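Aspartate-semialdehyde dehydrogenase 2 (Vibrio cholerae, PDB 2R00) catalyses the NADPH-dependent reductive dephosphorylation of L-aspartyl-4-phosphate to L-aspartate-semialdehyde, an early step towards lysine, methionine and threonine. Local coordinates at residues Gly270-Arg275 with Gln282-Gly287; Pro142-Val147 with Phe224-Ile229. All blocks are in the same frame, centred on the assembly; numbering follows the deposited sequence.

How the contacts relate
After the N-terminal nucleotide-binding strands and helices, the chain enters helix 131-147, whose last turns form one half of contact 2; strand 149-159 and helix 211-223 follow before 224-229 returns to that helix, closing a loop of 76 residues. Contact 1 comes later and is far more local, folding 282-287 back over strand 271-273 across six intervening residues. The two loops therefore follow in series, neither nested nor crossed. Each contact combines a flat stack on a phenylalanine, R284 on F274 and Y144 on F224, with a hydrogen bond to an oxygen. Their centres lie 25 Å apart within the dimerisation domain, with helix 258-267 touching a segment of each.

Contact 1: residues Gly270-Arg275 with Gln282-Gly287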
# COMPACT_ATOMS: atom_id res chain seq x y z
N GLY A 270 -6.72 20.78 -10.09
CA GLY A 270 -6.20 19.50 -10.56
C GLY A 270 -6.41 18.33 -9.60
O GLY A 270 -6.19 17.18 -9.97
N ILE A 271 -6.84 18.63 -8.38
CA ILE A 271 -7.09 17.60 -7.37
C ILE A 271 -8.59 17.36 -7.20
O ILE A 271 -9.35 18.32 -7.03
CB ILE A 271 -6.49 17.98 -6.00
CG1 ILE A 271 -4.96 18.04 -6.08
CG2 ILE A 271 -6.96 17.00 -4.90
CD1 ILE A 271 -4.28 18.66 -4.89
N GLU A 272 -9.01 16.10 -7.25
CA GLU A 272 -10.34 15.74 -6.79
C GLU A 272 -10.23 15.00 -5.46
O GLU A 272 -9.65 13.91 -5.38
CB GLU A 272 -11.09 14.91 -7.83
CG GLU A 272 -12.48 14.47 -7.33
CD GLU A 272 -13.46 14.17 -8.46
OE1 GLU A 272 -13.16 14.48 -9.62
OE2 GLU A 272 -14.55 13.62 -8.16
N LEU A 273 -10.78 15.62 -4.41
CA LEU A 273 -10.82 15.00 -3.09
C LEU A 273 -12.12 14.24 -2.84
O LEU A 273 -13.22 14.78 -3.03
CB LEU A 273 -10.61 16.04 -1.99
CG LEU A 273 -10.49 15.44 -0.59
CD1 LEU A 273 -9.01 15.29 -0.20
CD2 LEU A 273 -11.23 16.29 0.42
N PHE A 274 -11.97 12.99 -2.39
CA PHE A 274 -13.09 12.14 -2.01
C PHE A 274 -13.12 12.02 -0.48
O PHE A 274 -12.19 11.50 0.14
CB PHE A 274 -12.95 10.76 -2.64
CG PHE A 274 -13.02 10.77 -4.14
CD1 PHE A 274 -11.95 11.24 -4.90
CD2 PHE A 274 -14.14 10.29 -4.79
CE1 PHE A 274 -12.01 11.25 -6.28
CE2 PHE A 274 -14.22 10.29 -6.17
CZ PHE A 274 -13.15 10.78 -6.92
N ARG A 275 -14.19 12.54 0.12
CA ARG A 275 -14.33 12.56 1.57
C ARG A 275 -15.01 11.29 2.07
O ARG A 275 -15.01 11.01 3.27
CB ARG A 275 -15.12 13.80 2.02
CG ARG A 275 -14.30 15.09 2.07
CD ARG A 275 -15.20 16.30 2.33
NE ARG A 275 -14.47 17.57 2.34
CZ ARG A 275 -13.79 18.06 3.38
NH1 ARG A 275 -13.72 17.38 4.52
NH2 ARG A 275 -13.18 19.22 3.27
N GLN A 282 -23.86 9.43 -3.07
CA GLN A 282 -22.64 10.20 -2.81
C GLN A 282 -21.35 9.58 -3.40
O GLN A 282 -20.32 10.25 -3.49
CB GLN A 282 -22.48 10.46 -1.31
CG GLN A 282 -23.53 11.41 -0.72
CD GLN A 282 -23.52 11.43 0.80
OE1 GLN A 282 -22.96 10.55 1.44
NE2 GLN A 282 -24.15 12.44 1.39
N VAL A 283 -21.42 8.32 -3.81
CA VAL A 283 -20.30 7.66 -4.49
C VAL A 283 -20.11 8.31 -5.88
O VAL A 283 -21.07 8.42 -6.66
CB VAL A 283 -20.51 6.13 -4.63
CG1 VAL A 283 -19.27 5.44 -5.20
CG2 VAL A 283 -20.91 5.51 -3.30
N ARG A 284 -18.89 8.73 -6.17
CA ARG A 284 -18.58 9.40 -7.44
C ARG A 284 -17.64 8.56 -8.30
O ARG A 284 -16.92 7.71 -7.79
CB ARG A 284 -17.96 10.78 -7.20
CG ARG A 284 -18.70 11.65 -6.21
CD ARG A 284 -18.44 13.13 -6.44
NE ARG A 284 -17.03 13.51 -6.28
CZ ARG A 284 -16.43 13.70 -5.11
NH1 ARG A 284 -17.09 13.55 -3.97
NH2 ARG A 284 -15.15 14.05 -5.09
N ASP A 285 -17.64 8.82 -9.61
CA ASP A 285 -16.69 8.19 -10.52
C ASP A 285 -15.42 9.05 -10.61
O ASP A 285 -15.36 10.12 -9.99
CB ASP A 285 -17.32 7.94 -11.90
CG ASP A 285 -17.36 9.18 -12.77
OD1 ASP A 285 -17.31 9.02 -14.02
OD2 ASP A 285 -17.44 10.31 -12.24
N ALA A 286 -14.44 8.60 -11.38
CA ALA A 286 -13.17 9.33 -11.55
C ALA A 286 -13.34 10.82 -11.90
O ALA A 286 -12.54 11.65 -11.48
CB ALA A 286 -12.27 8.64 -12.57
N GLY A 287 -14.38 11.13 -12.67
CA GLY A 287 -14.76 12.52 -12.95
C GLY A 287 -13.91 13.24 -13.98
O GLY A 287 -14.39 13.60 -15.06
O HOH W 1 -16.27 14.03 -1.42
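R284 reaches from the loop to the edge strand and uses its guanidinium in two ways, in its plane and over one face. In plane, NE and NH2 both grip E272 OE2, a side-on salt bridge with R284 NE 3.1 Å from E272 OE2, while carboxylate and guanidinium planes differ by only 13°. Both nitrogens meet OE2 on its anti side and from one face of the carboxylate. R284 NH2 also donates to the backbone, 2.9 Å from L273 O, approaching from above the carbonyl plane. One face of the guanidinium lies flat on the F274 ring, with planes 9° apart and R284 CZ 4.5 Å from the ring centroid, a cation-pi stack. The R284 chain bends at chi3 (-62°), which turns the group back over the ring. Further out, a water accepts from R284 NH1 at 2.7 Å and from R275 N, so all three guanidinium nitrogens are engaged. D285 O meets the F274 ring at its edge, 3.8 Å from F274 CZ. The arginine thus pins the loop before strand 292-300 onto an edge strand of the dimerisation domain, at the subunit interface: R284 O accepts from Q200 of the second subunit, whose I198 packs on F274. Strand 271-273 is outermost, within this chain, in the mixed sheet, parallel to 292-300, and L273 packs on helix 258-267.

Contact 2: residues Pro142-Val147 with Phe224-Ile229; sequences PIYDAV and FNDPSI
Y144 projects its ring from the helix toward the loop with CG anti to the backbone N (chi1 -176°), and the same first torsion at D226 swings that carboxylate out to meet the phenol. Y144 OH donates to D226 OD1 at 2.7 Å, reaching the oxygen on its anti side, while the ring and carboxylate planes stand 65° apart. Along the rest of the ring the contact is apolar. F224 lies over one face of the tyrosine in a face-to-face stack, centroids 4.5 Å apart and planes 22° from parallel; the closest atoms are Y144 CG and F224 CE1, at 3.8 Å. I229 CD1 touches the tyrosine ring obliquely, 3.4 Å from Y144 CE1.

The loop that carries F224, D226 and I229 is built from compact motifs. A Schellman motif, with N225 at positive phi as its C-prime residue, ends helix 211-223, and a type I turn from D226 to I229 follows. Within it D226 forms an Asx turn: OD2 accepts from S228 N at 3.0 Å and, through its syn lone pair, from S228 OG at 2.6 Å. The aspartate thus divides its oxygens, one for its own turn and one for the tyrosine, and the turn restrains the carboxylate's rotation. F224 also packs on L137 and K141 of helix 131-147 and on I152, while Y144 and I229 both touch I149 of strand 149-159.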
# COMPACT_ATOMS: atom_id res chain seq x y z
N PRO A 142 0.37 21.66 -1.50
CA PRO A 142 -0.36 22.48 -0.52
C PRO A 142 0.04 22.21 0.94
O PRO A 142 0.07 23.14 1.75
CB PRO A 142 -1.83 22.08 -0.74
CG PRO A 142 -1.86 21.56 -2.15
CD PRO A 142 -0.56 20.86 -2.32
N ILE A 143 0.32 20.95 1.27
CA ILE A 143 0.82 20.60 2.61
C ILE A 143 2.23 21.15 2.83
O ILE A 143 2.52 21.73 3.88
CB ILE A 143 0.79 19.07 2.85
CG1 ILE A 143 -0.64 18.53 2.65
CG2 ILE A 143 1.33 18.74 4.25
CD1 ILE A 143 -0.75 17.00 2.41
N TYR A 144 3.10 20.98 1.84
CA TYR A 144 4.46 21.52 1.90
C TYR A 144 4.43 23.02 2.19
O TYR A 144 5.07 23.49 3.13
CB TYR A 144 5.18 21.25 0.57
CG TYR A 144 6.63 21.70 0.57
CD1 TYR A 144 7.60 20.94 1.20
CD2 TYR A 144 7.02 22.86 -0.10
CE1 TYR A 144 8.93 21.33 1.19
CE2 TYR A 144 8.35 23.26 -0.11
CZ TYR A 144 9.30 22.49 0.54
OH TYR A 144 10.63 22.86 0.54
N ASP A 145 3.65 23.75 1.39
CA ASP A 145 3.49 25.20 1.54
C ASP A 145 3.01 25.63 2.94
O ASP A 145 3.58 26.55 3.55
CB ASP A 145 2.53 25.71 0.46
CG ASP A 145 3.15 25.67 -0.94
OD1 ASP A 145 4.38 25.48 -1.03
OD2 ASP A 145 2.40 25.85 -1.93
N ALA A 146 1.99 24.95 3.46
CA ALA A 146 1.39 25.30 4.74
C ALA A 146 2.31 25.03 5.92
O ALA A 146 2.54 25.91 6.75
CB ALA A 146 0.05 24.60 4.93
N VAL A 147 2.87 23.81 5.99
CA VAL A 147 3.58 23.38 7.20
C VAL A 147 4.96 22.76 6.98
O VAL A 147 5.63 22.38 7.95
CB VAL A 147 2.72 22.41 8.05
CG1 VAL A 147 1.59 23.16 8.75
CG2 VAL A 147 2.16 21.29 7.19
N PHE A 224 10.81 19.84 -5.71
CA PHE A 224 10.69 20.70 -4.52
C PHE A 224 11.87 21.66 -4.40
O PHE A 224 11.82 22.62 -3.63
CB PHE A 224 10.61 19.86 -3.24
CG PHE A 224 9.21 19.35 -2.90
CD1 PHE A 224 8.10 20.19 -2.97
CD2 PHE A 224 9.03 18.05 -2.44
CE1 PHE A 224 6.82 19.72 -2.63
CE2 PHE A 224 7.75 17.58 -2.09
CZ PHE A 224 6.64 18.42 -2.19
N ASN A 225 12.95 21.37 -5.14
CA ASN A 225 14.22 22.08 -5.03
C ASN A 225 14.71 22.14 -3.59
O ASN A 225 15.11 23.19 -3.08
CB ASN A 225 14.12 23.49 -5.65
CG ASN A 225 15.49 24.11 -5.87
OD1 ASN A 225 16.48 23.42 -6.14
ND2 ASN A 225 15.55 25.43 -5.76
N ASP A 226 14.68 20.98 -2.92
CA ASP A 226 14.93 20.93 -1.49
C ASP A 226 15.65 19.63 -1.14
O ASP A 226 15.00 18.61 -0.87
CB ASP A 226 13.60 21.09 -0.74
CG ASP A 226 13.76 21.14 0.77
OD1 ASP A 226 12.75 21.44 1.45
OD2 ASP A 226 14.87 20.87 1.28
N PRO A 227 16.99 19.66 -1.13
CA PRO A 227 17.83 18.50 -0.81
C PRO A 227 17.63 17.96 0.61
O PRO A 227 18.05 16.83 0.89
CB PRO A 227 19.26 19.02 -0.99
CG PRO A 227 19.15 20.50 -0.89
CD PRO A 227 17.81 20.85 -1.43
N SER A 228 16.99 18.74 1.47
CA SER A 228 16.74 18.34 2.86
C SER A 228 15.52 17.42 3.05
O SER A 228 15.43 16.70 4.05
CB SER A 228 16.67 19.55 3.80
OG SER A 228 15.42 20.22 3.71
N ILE A 229 14.59 17.44 2.10
CA ILE A 229 13.44 16.54 2.18
C ILE A 229 13.89 15.11 1.97
O ILE A 229 14.45 14.76 0.92
CB ILE A 229 12.32 16.85 1.18
CG1 ILE A 229 11.96 18.33 1.22
CG2 ILE A 229 11.08 16.04 1.53
CD1 ILE A 229 10.83 18.71 0.26